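Local coordinates for putative P450-like enzyme (Streptomyces himastatinicus ATCC 53653, PDB 5Z9J), which binds heme and probably acts as a cytochrome P450 monooxygenase in bacterial secondary metabolism, at residues Q34-Y39 against A298-P303; A46-P51 against C285-A290. One frame throughout, in Å; residues are numbered along the deposited sequence.

In the fold
Both contacts belong to the beta-rich part of the P450 fold, with centres about 12 Å apart on the same side of the chain's centre. Strand 35-38 of contact 1 runs on into helix 41-48 of contact 2, and Val38 CG2 meets Ile47 CD1 at 3.7 Å, which makes the packing continuous. Strands 35-38 and 287-291 lie in one mixed sheet with strand 307-310 between them. Along the chain contact 2 is nested inside the loop closed by contact 1, and mostly helical sequence separates the halves of each. Contact 1 lies at the surface, where the hairpin 295-302 meets the sheet; contact 2 is buried and reaches a heme propionate.

Contact 1: residues Q34-Y39 against A298-P303; sequences QLWNVY and AGTVIP. With TAM (tris(hydroxyethyl)aminomethane), chain F.
The indole of Trp36 carries nearly the whole contact, lying across the side chains of Thr300, Ile302 and Pro303. With chi1 at -62° the ring swings away from its own carbonyl carbon, and this carries it from strand 35-38 to the hairpin strand 300-302. Ile302 takes one face of the indole. Its CG2 sits 3.8 Å from the centroid of the five-membered ring of Trp36 and only 4° off the ring normal, a CH-pi contact, while CG1 of the same isoleucine is 3.8 Å from Trp36 CE3 in the six-membered ring. The two branches of one side chain thus serve both rings, and the isoleucine and the indole run antiparallel alongside each other.

The other approaches to the six-membered ring are oblique. Pro303 crosses the indole at about a right angle and brings CD to 3.6 Å from Trp36 CZ2; Thr300 places its methyl CG2 3.8 Å from Trp36 CZ3. Between these two, the backbone Val301 O lies 3.6 Å from Trp36 CH2. At the polar corner of the indole, Trp36 NE1 is hydrogen-bonded to Gln306 OE1, just ahead of strand 307-310, and Tyr29 meets the ring with its plane at about 55°.

Asn37 points away from the hairpin, and with Tyr39 it belongs to the pocket of the bound TAM. Tyr39 OH is 3.3 Å from TAM C6, which lies at the edge of the phenol ring, near its plane. The axes of the two strand segments approach no closer than 10.0 Å, and it is mainly the Trp36 side chain that spans the distance between the mixed sheet and the two-stranded hairpin, both elements of the beta-rich region of the cytochrome P450 fold.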
ATOM      1  N   GLN A  34     -18.193  -9.259  13.199  1.00 42.26           N
ATOM      2  CA  GLN A  34     -18.576 -10.457  12.464  1.00 41.51           C
ATOM      3  C   GLN A  34     -17.512 -10.835  11.425  1.00 36.69           C
ATOM      4  O   GLN A  34     -17.815 -11.045  10.250  1.00 35.14           O
ATOM      5  CB  GLN A  34     -19.931 -10.246  11.797  1.00 44.83           C
ATOM      6  CG  GLN A  34     -20.945 -11.323  12.094  1.00 49.37           C
ATOM      7  CD  GLN A  34     -22.364 -10.826  11.925  1.00 54.03           C
ATOM      8  OE1 GLN A  34     -22.632  -9.632  12.053  1.00 55.73           O
ATOM      9  NE2 GLN A  34     -23.287 -11.741  11.658  1.00 56.71           N
ATOM     10  N   LEU A  35     -16.269 -10.962  11.882  1.00 33.92           N
ATOM     11  CA  LEU A  35     -15.177 -11.350  11.010  1.00 33.10           C
ATOM     12  C   LEU A  35     -14.158 -12.177  11.772  1.00 34.41           C
ATOM     13  O   LEU A  35     -14.152 -12.186  13.011  1.00 32.39           O
ATOM     14  CB  LEU A  35     -14.491 -10.121  10.380  1.00 31.52           C
ATOM     15  CG  LEU A  35     -13.985  -8.948  11.232  1.00 31.55           C
ATOM     16  CD1 LEU A  35     -12.655  -9.281  11.880  1.00 30.66           C
ATOM     17  CD2 LEU A  35     -13.888  -7.619  10.392  1.00 35.15           C
ATOM     18  N   TRP A  36     -13.282 -12.834  11.010  1.00 33.53           N
ATOM     19  CA  TRP A  36     -12.242 -13.691  11.548  1.00 34.07           C
ATOM     20  C   TRP A  36     -10.902 -12.998  11.349  1.00 33.28           C
ATOM     21  O   TRP A  36     -10.747 -12.203  10.399  1.00 29.28           O
ATOM     22  CB  TRP A  36     -12.262 -15.072  10.867  1.00 34.38           C
ATOM     23  CG  TRP A  36     -13.537 -15.877  11.060  1.00 35.47           C
ATOM     24  CD1 TRP A  36     -14.729 -15.726  10.390  1.00 33.50           C
ATOM     25  CD2 TRP A  36     -13.734 -16.965  11.976  1.00 35.77           C
ATOM     26  NE1 TRP A  36     -15.649 -16.628  10.854  1.00 39.93           N
ATOM     27  CE2 TRP A  36     -15.061 -17.415  11.816  1.00 36.30           C
ATOM     28  CE3 TRP A  36     -12.913 -17.599  12.919  1.00 36.89           C
ATOM     29  CZ2 TRP A  36     -15.593 -18.468  12.564  1.00 47.75           C
ATOM     30  CZ3 TRP A  36     -13.443 -18.649  13.665  1.00 38.28           C
ATOM     31  CH2 TRP A  36     -14.763 -19.075  13.482  1.00 39.25           C
ATOM     32  N   ASN A  37      -9.984 -13.240  12.297  1.00 33.24           N
ATOM     33  CA  ASN A  37      -8.612 -12.727  12.320  1.00 31.60           C
ATOM     34  C   ASN A  37      -7.565 -13.844  12.296  1.00 30.92           C
ATOM     35  O   ASN A  37      -7.686 -14.792  13.061  1.00 32.84           O
ATOM     36  CB  ASN A  37      -8.375 -11.860  13.582  1.00 33.37           C
ATOM     37  CG  ASN A  37      -9.246 -10.603  13.632  1.00 31.71           C
ATOM     38  OD1 ASN A  37      -9.106  -9.735  12.792  1.00 32.75           O
ATOM     39  ND2 ASN A  37     -10.125 -10.503  14.618  1.00 30.73           N
ATOM     40  N   VAL A  38      -6.542 -13.731  11.445  1.00 32.87           N
ATOM     41  CA  VAL A  38      -5.375 -14.651  11.447  1.00 30.17           C
ATOM     42  C   VAL A  38      -4.087 -13.868  11.737  1.00 29.58           C
ATOM     43  O   VAL A  38      -3.806 -12.877  11.036  1.00 28.18           O
ATOM     44  CB  VAL A  38      -5.193 -15.368  10.073  1.00 36.99           C
ATOM     45  CG1 VAL A  38      -4.029 -16.375  10.100  1.00 37.88           C
ATOM     46  CG2 VAL A  38      -6.434 -16.068   9.681  1.00 38.74           C
ATOM     47  N   TYR A  39      -3.288 -14.291  12.711  1.00 30.73           N
ATOM     48  CA  TYR A  39      -2.068 -13.548  13.081  1.00 30.40           C
ATOM     49  C   TYR A  39      -0.731 -14.341  12.859  1.00 37.02           C
ATOM     50  O   TYR A  39       0.371 -13.762  12.948  1.00 30.87           O
ATOM     51  CB  TYR A  39      -2.127 -13.119  14.542  1.00 33.10           C
ATOM     52  CG  TYR A  39      -3.380 -12.388  14.945  1.00 32.62           C
ATOM     53  CD1 TYR A  39      -3.700 -11.136  14.421  1.00 31.53           C
ATOM     54  CD2 TYR A  39      -4.222 -12.924  15.887  1.00 32.44           C
ATOM     55  CE1 TYR A  39      -4.851 -10.480  14.808  1.00 31.45           C
ATOM     56  CE2 TYR A  39      -5.369 -12.266  16.282  1.00 34.77           C
ATOM     57  CZ  TYR A  39      -5.677 -11.043  15.730  1.00 33.62           C
ATOM     58  OH  TYR A  39      -6.821 -10.384  16.119  1.00 36.17           O
ATOM     59  N   ALA A 298      -5.139 -23.040  11.517  1.00 49.65           N
ATOM     60  CA  ALA A 298      -4.515 -23.170  12.834  1.00 50.90           C
ATOM     61  C   ALA A 298      -5.458 -23.922  13.752  1.00 50.94           C
ATOM     62  O   ALA A 298      -5.740 -23.476  14.862  1.00 52.54           O
ATOM     63  CB  ALA A 298      -4.160 -21.809  13.414  1.00 49.94           C
ATOM     64  N   GLY A 299      -5.979 -25.033  13.248  1.00 50.04           N
ATOM     65  CA  GLY A 299      -6.863 -25.913  14.000  1.00 50.45           C
ATOM     66  C   GLY A 299      -8.209 -25.308  14.386  1.00 49.77           C
ATOM     67  O   GLY A 299      -8.902 -25.839  15.272  1.00 50.62           O
ATOM     68  N   THR A 300      -8.654 -24.332  13.589  1.00 46.62           N
ATOM     69  CA  THR A 300      -9.897 -23.600  13.819  1.00 45.32           C
ATOM     70  C   THR A 300     -10.712 -23.699  12.543  1.00 42.78           C
ATOM     71  O   THR A 300     -10.185 -23.468  11.452  1.00 41.78           O
ATOM     72  CB  THR A 300      -9.645 -22.089  14.187  1.00 48.92           C
ATOM     73  OG1 THR A 300      -8.819 -22.006  15.351  1.00 50.79           O
ATOM     74  CG2 THR A 300     -10.935 -21.362  14.481  1.00 47.88           C
ATOM     75  N   VAL A 301     -11.990 -24.052  12.677  1.00 42.95           N
ATOM     76  CA  VAL A 301     -12.824 -24.244  11.506  1.00 43.85           C
ATOM     77  C   VAL A 301     -13.471 -22.902  11.117  1.00 41.62           C
ATOM     78  O   VAL A 301     -14.150 -22.254  11.909  1.00 41.26           O
ATOM     79  CB  VAL A 301     -13.925 -25.303  11.734  1.00 46.56           C
ATOM     80  CG1 VAL A 301     -14.804 -25.447  10.491  1.00 46.45           C
ATOM     81  CG2 VAL A 301     -13.323 -26.671  12.109  1.00 48.07           C
ATOM     82  N   ILE A 302     -13.273 -22.494   9.882  1.00 40.21           N
ATOM     83  CA  ILE A 302     -13.912 -21.246   9.446  1.00 38.59           C
ATOM     84  C   ILE A 302     -14.954 -21.585   8.381  1.00 37.99           C
ATOM     85  O   ILE A 302     -14.651 -22.245   7.382  1.00 38.21           O
ATOM     86  CB  ILE A 302     -12.896 -20.248   8.926  1.00 38.78           C
ATOM     87  CG1 ILE A 302     -11.899 -19.911  10.032  1.00 35.90           C
ATOM     88  CG2 ILE A 302     -13.625 -18.962   8.402  1.00 34.64           C
ATOM     89  CD1 ILE A 302     -10.654 -19.260   9.566  1.00 34.60           C
ATOM     90  N   PRO A 303     -16.209 -21.201   8.635  1.00 41.00           N
ATOM     91  CA  PRO A 303     -17.258 -21.555   7.681  1.00 42.73           C
ATOM     92  C   PRO A 303     -17.054 -20.884   6.323  1.00 42.51           C
ATOM     93  O   PRO A 303     -16.218 -20.006   6.167  1.00 41.03           O
ATOM     94  CB  PRO A 303     -18.551 -21.051   8.355  1.00 43.89           C
ATOM     95  CG  PRO A 303     -18.208 -20.955   9.837  1.00 44.09           C
ATOM     96  CD  PRO A 303     -16.744 -20.577   9.860  1.00 41.05           C
TER
HETATM   97  C   TAM F 402      -8.526  -6.504  15.678  1.00 34.58           C
HETATM   98  C1  TAM F 402      -8.537  -7.515  16.895  1.00 48.37           C
HETATM   99  C2  TAM F 402      -8.187  -5.070  16.121  1.00 36.79           C
HETATM  100  C3  TAM F 402      -7.508  -6.991  14.607  1.00 56.31           C
HETATM  101  C4  TAM F 402      -7.705  -7.010  18.079  1.00 49.57           C
HETATM  102  C5  TAM F 402      -8.215  -4.173  14.893  1.00 37.06           C
HETATM  103  C6  TAM F 402      -6.102  -7.321  15.157  1.00 47.28           C
HETATM  104  N   TAM F 402      -9.837  -6.484  15.037  1.00 35.01           N
HETATM  105  O4  TAM F 402      -8.525  -6.306  18.993  1.00 51.33           O
HETATM  106  O5  TAM F 402      -9.263  -4.659  14.035  1.00 38.90           O
HETATM  107  O6  TAM F 402      -5.469  -6.122  15.554  1.00 47.58           O

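Contact 2: residues A46-P51 against C285-A290; sequences AILSNP and CGVGRA. With HEM (protoporphyrin IX containing Fe), chain E.
Leu48, near the end of helix 41-48, lays its CD2 methyl over one face of the Arg289 guanidinium, 3.5 Å from Arg289 NH2 and displaced toward the rim of the flat group. The leucine runs roughly perpendicular to the arginine chain. The same methyl also packs on Val287, with Leu48 CD2 3.9 Å from Val287 CG2, and it thereby bridges two residues of strand 287-291. This is the close part of the interface, apolar on the helix side, with both an apolar and a charged side chain on the strand side.

Arg289 bends at chi2 (-64°), which turns its guanidinium back along the strand toward Val287 and the heme. A propionate lies at its edge: NH1 of Arg289 donates to HEM O1A at 2.9 Å and NH2 to HEM O2A at 2.7 Å, both bonds nearly straight. NH1 of Arg289 gives a further bond to Gly288 O at 2.9 Å, from above the carbonyl plane. Three bonds and the methyl over one face therefore fix the rotation of the group, and its positive charge would be expected to favour an ionised propionate.

The interface is looser beyond this grip. Ile47 CG2 comes no nearer than 4.4 Å to Arg289 CG, and at the helix end a water donates to Leu48 O but accepts only a weak bond from Arg289 NH2, at 3.4 Å. His83, Arg87 and His345 also hydrogen-bond to the heme, and with Arg289 they form the basic, propionate-binding side of the heme pocket in this P450.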
ATOM      1  N   ALA A  46       0.152 -19.379   3.853  1.00 35.86           N
ATOM      2  CA  ALA A  46      -0.628 -20.410   3.171  1.00 37.10           C
ATOM      3  C   ALA A  46      -1.955 -19.855   2.634  1.00 33.98           C
ATOM      4  O   ALA A  46      -2.397 -20.260   1.585  1.00 33.57           O
ATOM      5  CB  ALA A  46      -0.890 -21.548   4.069  1.00 37.05           C
ATOM      6  N   ILE A  47      -2.612 -18.993   3.401  1.00 32.76           N
ATOM      7  CA  ILE A  47      -3.888 -18.425   3.005  1.00 30.99           C
ATOM      8  C   ILE A  47      -3.724 -17.608   1.721  1.00 32.55           C
ATOM      9  O   ILE A  47      -4.547 -17.718   0.801  1.00 30.12           O
ATOM     10  CB  ILE A  47      -4.515 -17.537   4.135  1.00 30.02           C
ATOM     11  CG1 ILE A  47      -5.116 -18.421   5.241  1.00 31.28           C
ATOM     12  CG2 ILE A  47      -5.611 -16.600   3.562  1.00 28.88           C
ATOM     13  CD1 ILE A  47      -5.464 -17.659   6.522  1.00 32.67           C
ATOM     14  N   LEU A  48      -2.672 -16.800   1.690  1.00 31.43           N
ATOM     15  CA  LEU A  48      -2.399 -15.912   0.531  1.00 32.04           C
ATOM     16  C   LEU A  48      -2.073 -16.769  -0.712  1.00 34.33           C
ATOM     17  O   LEU A  48      -2.371 -16.347  -1.827  1.00 35.27           O
ATOM     18  CB  LEU A  48      -1.247 -14.938   0.851  1.00 29.98           C
ATOM     19  CG  LEU A  48      -1.497 -13.930   1.976  1.00 28.96           C
ATOM     20  CD1 LEU A  48      -0.234 -13.107   2.246  1.00 28.79           C
ATOM     21  CD2 LEU A  48      -2.661 -12.963   1.614  1.00 30.71           C
ATOM     22  N   SER A  49      -1.491 -17.967  -0.506  1.00 34.30           N
ATOM     23  CA  SER A  49      -1.163 -18.870  -1.619  1.00 37.27           C
ATOM     24  C   SER A  49      -2.314 -19.805  -2.032  1.00 37.84           C
ATOM     25  O   SER A  49      -2.159 -20.660  -2.902  1.00 39.60           O
ATOM     26  CB  SER A  49       0.069 -19.712  -1.271  1.00 40.20           C
ATOM     27  OG  SER A  49       1.127 -18.848  -0.952  1.00 40.29           O
ATOM     28  N   ASN A  50      -3.453 -19.662  -1.374  1.00 36.66           N
ATOM     29  CA  ASN A  50      -4.598 -20.460  -1.698  1.00 37.12           C
ATOM     30  C   ASN A  50      -5.765 -19.576  -2.122  1.00 36.06           C
ATOM     31  O   ASN A  50      -6.768 -19.499  -1.400  1.00 36.79           O
ATOM     32  CB  ASN A  50      -4.989 -21.306  -0.482  1.00 39.39           C
ATOM     33  CG  ASN A  50      -5.983 -22.381  -0.826  1.00 41.47           C
ATOM     34  OD1 ASN A  50      -6.570 -22.363  -1.910  1.00 42.05           O
ATOM     35  ND2 ASN A  50      -6.186 -23.324   0.089  1.00 42.93           N
ATOM     36  N   PRO A  51      -5.662 -18.933  -3.307  1.00 33.95           N
ATOM     37  CA  PRO A  51      -6.746 -18.016  -3.714  1.00 33.80           C
ATOM     38  C   PRO A  51      -8.048 -18.719  -4.119  1.00 35.85           C
ATOM     39  O   PRO A  51      -9.098 -18.087  -4.044  1.00 35.02           O
ATOM     40  CB  PRO A  51      -6.136 -17.253  -4.902  1.00 31.31           C
ATOM     41  CG  PRO A  51      -5.182 -18.196  -5.485  1.00 33.07           C
ATOM     42  CD  PRO A  51      -4.587 -18.978  -4.310  1.00 33.12           C
ATOM     43  N   CYS A 285      -0.727  -3.618   6.712  1.00 23.37           N
ATOM     44  CA  CYS A 285      -0.474  -4.582   7.793  1.00 26.10           C
ATOM     45  C   CYS A 285      -1.574  -5.646   7.933  1.00 26.92           C
ATOM     46  O   CYS A 285      -1.508  -6.494   8.811  1.00 22.71           O
ATOM     47  CB  CYS A 285      -0.261  -3.828   9.097  1.00 26.69           C
ATOM     48  SG  CYS A 285      -1.647  -2.896   9.695  1.00 28.07           S
ATOM     49  N   GLY A 286      -2.616  -5.538   7.110  1.00 21.61           N
ATOM     50  CA  GLY A 286      -3.603  -6.576   6.979  1.00 22.16           C
ATOM     51  C   GLY A 286      -4.309  -6.518   5.648  1.00 24.92           C
ATOM     52  O   GLY A 286      -4.468  -5.436   5.082  1.00 24.42           O
ATOM     53  N   VAL A 287      -4.703  -7.675   5.129  1.00 23.99           N
ATOM     54  CA  VAL A 287      -5.506  -7.723   3.917  1.00 25.25           C
ATOM     55  C   VAL A 287      -6.699  -8.646   4.113  1.00 26.39           C
ATOM     56  O   VAL A 287      -6.631  -9.634   4.898  1.00 23.70           O
ATOM     57  CB  VAL A 287      -4.691  -8.194   2.673  1.00 29.73           C
ATOM     58  CG1 VAL A 287      -3.495  -7.252   2.416  1.00 29.34           C
ATOM     59  CG2 VAL A 287      -4.198  -9.589   2.832  1.00 29.66           C
ATOM     60  N   GLY A 288      -7.782  -8.318   3.393  1.00 25.59           N
ATOM     61  CA  GLY A 288      -9.035  -9.029   3.496  1.00 26.97           C
ATOM     62  C   GLY A 288      -9.175 -10.165   2.511  1.00 27.52           C
ATOM     63  O   GLY A 288      -8.659 -10.136   1.384  1.00 23.96           O
ATOM     64  N   ARG A 289      -9.846 -11.212   2.980  1.00 28.29           N
ATOM     65  CA  ARG A 289     -10.092 -12.382   2.165  1.00 26.97           C
ATOM     66  C   ARG A 289     -11.469 -12.893   2.517  1.00 28.95           C
ATOM     67  O   ARG A 289     -11.947 -12.667   3.631  1.00 31.00           O
ATOM     68  CB  ARG A 289      -9.009 -13.433   2.417  1.00 29.40           C
ATOM     69  CG  ARG A 289      -7.618 -13.074   1.893  1.00 27.77           C
ATOM     70  CD  ARG A 289      -7.612 -12.951   0.388  1.00 25.69           C
ATOM     71  NE  ARG A 289      -6.304 -12.840  -0.262  1.00 26.14           N
ATOM     72  CZ  ARG A 289      -5.649 -11.697  -0.468  1.00 27.19           C
ATOM     73  NH1 ARG A 289      -6.129 -10.562  -0.008  1.00 23.56           N
ATOM     74  NH2 ARG A 289      -4.496 -11.697  -1.109  1.00 24.50           N
ATOM     75  N   ALA A 290     -12.120 -13.575   1.584  1.00 30.70           N
ATOM     76  CA  ALA A 290     -13.439 -14.148   1.820  1.00 28.46           C
ATOM     77  C   ALA A 290     -13.348 -15.614   1.553  1.00 29.59           C
ATOM     78  O   ALA A 290     -12.781 -15.999   0.530  1.00 29.66           O
ATOM     79  CB  ALA A 290     -14.505 -13.499   0.910  1.00 28.39           C
TER
HETATM   80  CHA HEM E 401      -0.462  -5.432  -4.195  1.00 22.04           C
HETATM   81  CHB HEM E 401       1.853  -3.558  -0.434  1.00 23.75           C
HETATM   82  CHC HEM E 401       3.580  -0.107  -3.349  1.00 21.59           C
HETATM   83  CHD HEM E 401       0.541  -1.397  -6.805  1.00 20.05           C
HETATM   84  C1A HEM E 401       0.008  -5.300  -2.907  1.00 21.94           C
HETATM   85  C2A HEM E 401      -0.225  -6.182  -1.761  1.00 24.23           C
HETATM   86  C3A HEM E 401       0.435  -5.670  -0.719  1.00 22.40           C
HETATM   87  C4A HEM E 401       1.094  -4.435  -1.170  1.00 23.31           C
HETATM   88  CMA HEM E 401       0.471  -6.251   0.701  1.00 21.77           C
HETATM   89  CAA HEM E 401      -1.064  -7.476  -1.748  1.00 26.63           C
HETATM   90  CBA HEM E 401      -2.566  -7.169  -1.674  1.00 27.48           C
HETATM   91  CGA HEM E 401      -3.394  -8.422  -1.364  1.00 28.39           C
HETATM   92  O1A HEM E 401      -4.621  -8.325  -1.112  1.00 30.29           O
HETATM   93  O2A HEM E 401      -2.875  -9.553  -1.386  1.00 26.05           O
HETATM   94  C1B HEM E 401       2.574  -2.502  -0.918  1.00 24.78           C
HETATM   95  C2B HEM E 401       3.577  -1.788  -0.173  1.00 24.88           C
HETATM   96  C3B HEM E 401       4.056  -0.835  -0.980  1.00 23.64           C
HETATM   97  C4B HEM E 401       3.344  -0.914  -2.246  1.00 22.66           C
HETATM   98  CMB HEM E 401       3.950  -2.154   1.274  1.00 26.32           C
HETATM   99  CAB HEM E 401       5.134   0.224  -0.723  1.00 23.84           C
HETATM  100  CBB HEM E 401       5.836   0.306   0.408  1.00 22.73           C
HETATM  101  C1C HEM E 401       2.938  -0.150  -4.572  1.00 20.89           C
HETATM  102  C2C HEM E 401       3.186   0.735  -5.737  1.00 19.68           C
HETATM  103  C3C HEM E 401       2.336   0.355  -6.681  1.00 20.48           C
HETATM  104  C4C HEM E 401       1.542  -0.720  -6.143  1.00 20.47           C
HETATM  105  CMC HEM E 401       4.272   1.826  -5.772  1.00 17.34           C
HETATM  106  CAC HEM E 401       2.066   0.874  -8.114  1.00 21.94           C
HETATM  107  CBC HEM E 401       2.757   1.840  -8.701  1.00 22.27           C
HETATM  108  C1D HEM E 401      -0.025  -2.561  -6.402  1.00 20.42           C
HETATM  109  C2D HEM E 401      -1.038  -3.256  -7.138  1.00 21.62           C
HETATM  110  C3D HEM E 401      -1.324  -4.513  -6.335  1.00 22.13           C
HETATM  111  C4D HEM E 401      -0.474  -4.463  -5.181  1.00 21.84           C
HETATM  112  CMD HEM E 401      -1.709  -2.832  -8.468  1.00 20.75           C
HETATM  113  CAD HEM E 401      -2.382  -5.569  -6.672  1.00 23.93           C
HETATM  114  CBD HEM E 401      -1.781  -6.695  -7.485  1.00 24.83           C
HETATM  115  CGD HEM E 401      -2.818  -7.798  -7.603  1.00 25.86           C
HETATM  116  O1D HEM E 401      -3.835  -7.789  -6.870  1.00 26.13           O
HETATM  117  O2D HEM E 401      -2.609  -8.723  -8.429  1.00 26.76           O
HETATM  118  NA  HEM E 401       0.809  -4.276  -2.487  1.00 23.92           N
HETATM  119  NB  HEM E 401       2.440  -1.930  -2.178  1.00 24.40           N
HETATM  120  NC  HEM E 401       1.926  -0.978  -4.888  1.00 22.44           N
HETATM  121  ND  HEM E 401       0.319  -3.311  -5.260  1.00 24.53           N
HETATM  122 FE   HEM E 401       1.457  -2.704  -3.796  1.00 58.43          FE
HETATM  123  O   HOH W   1      -4.334 -14.637  -2.892  1.00 27.65           O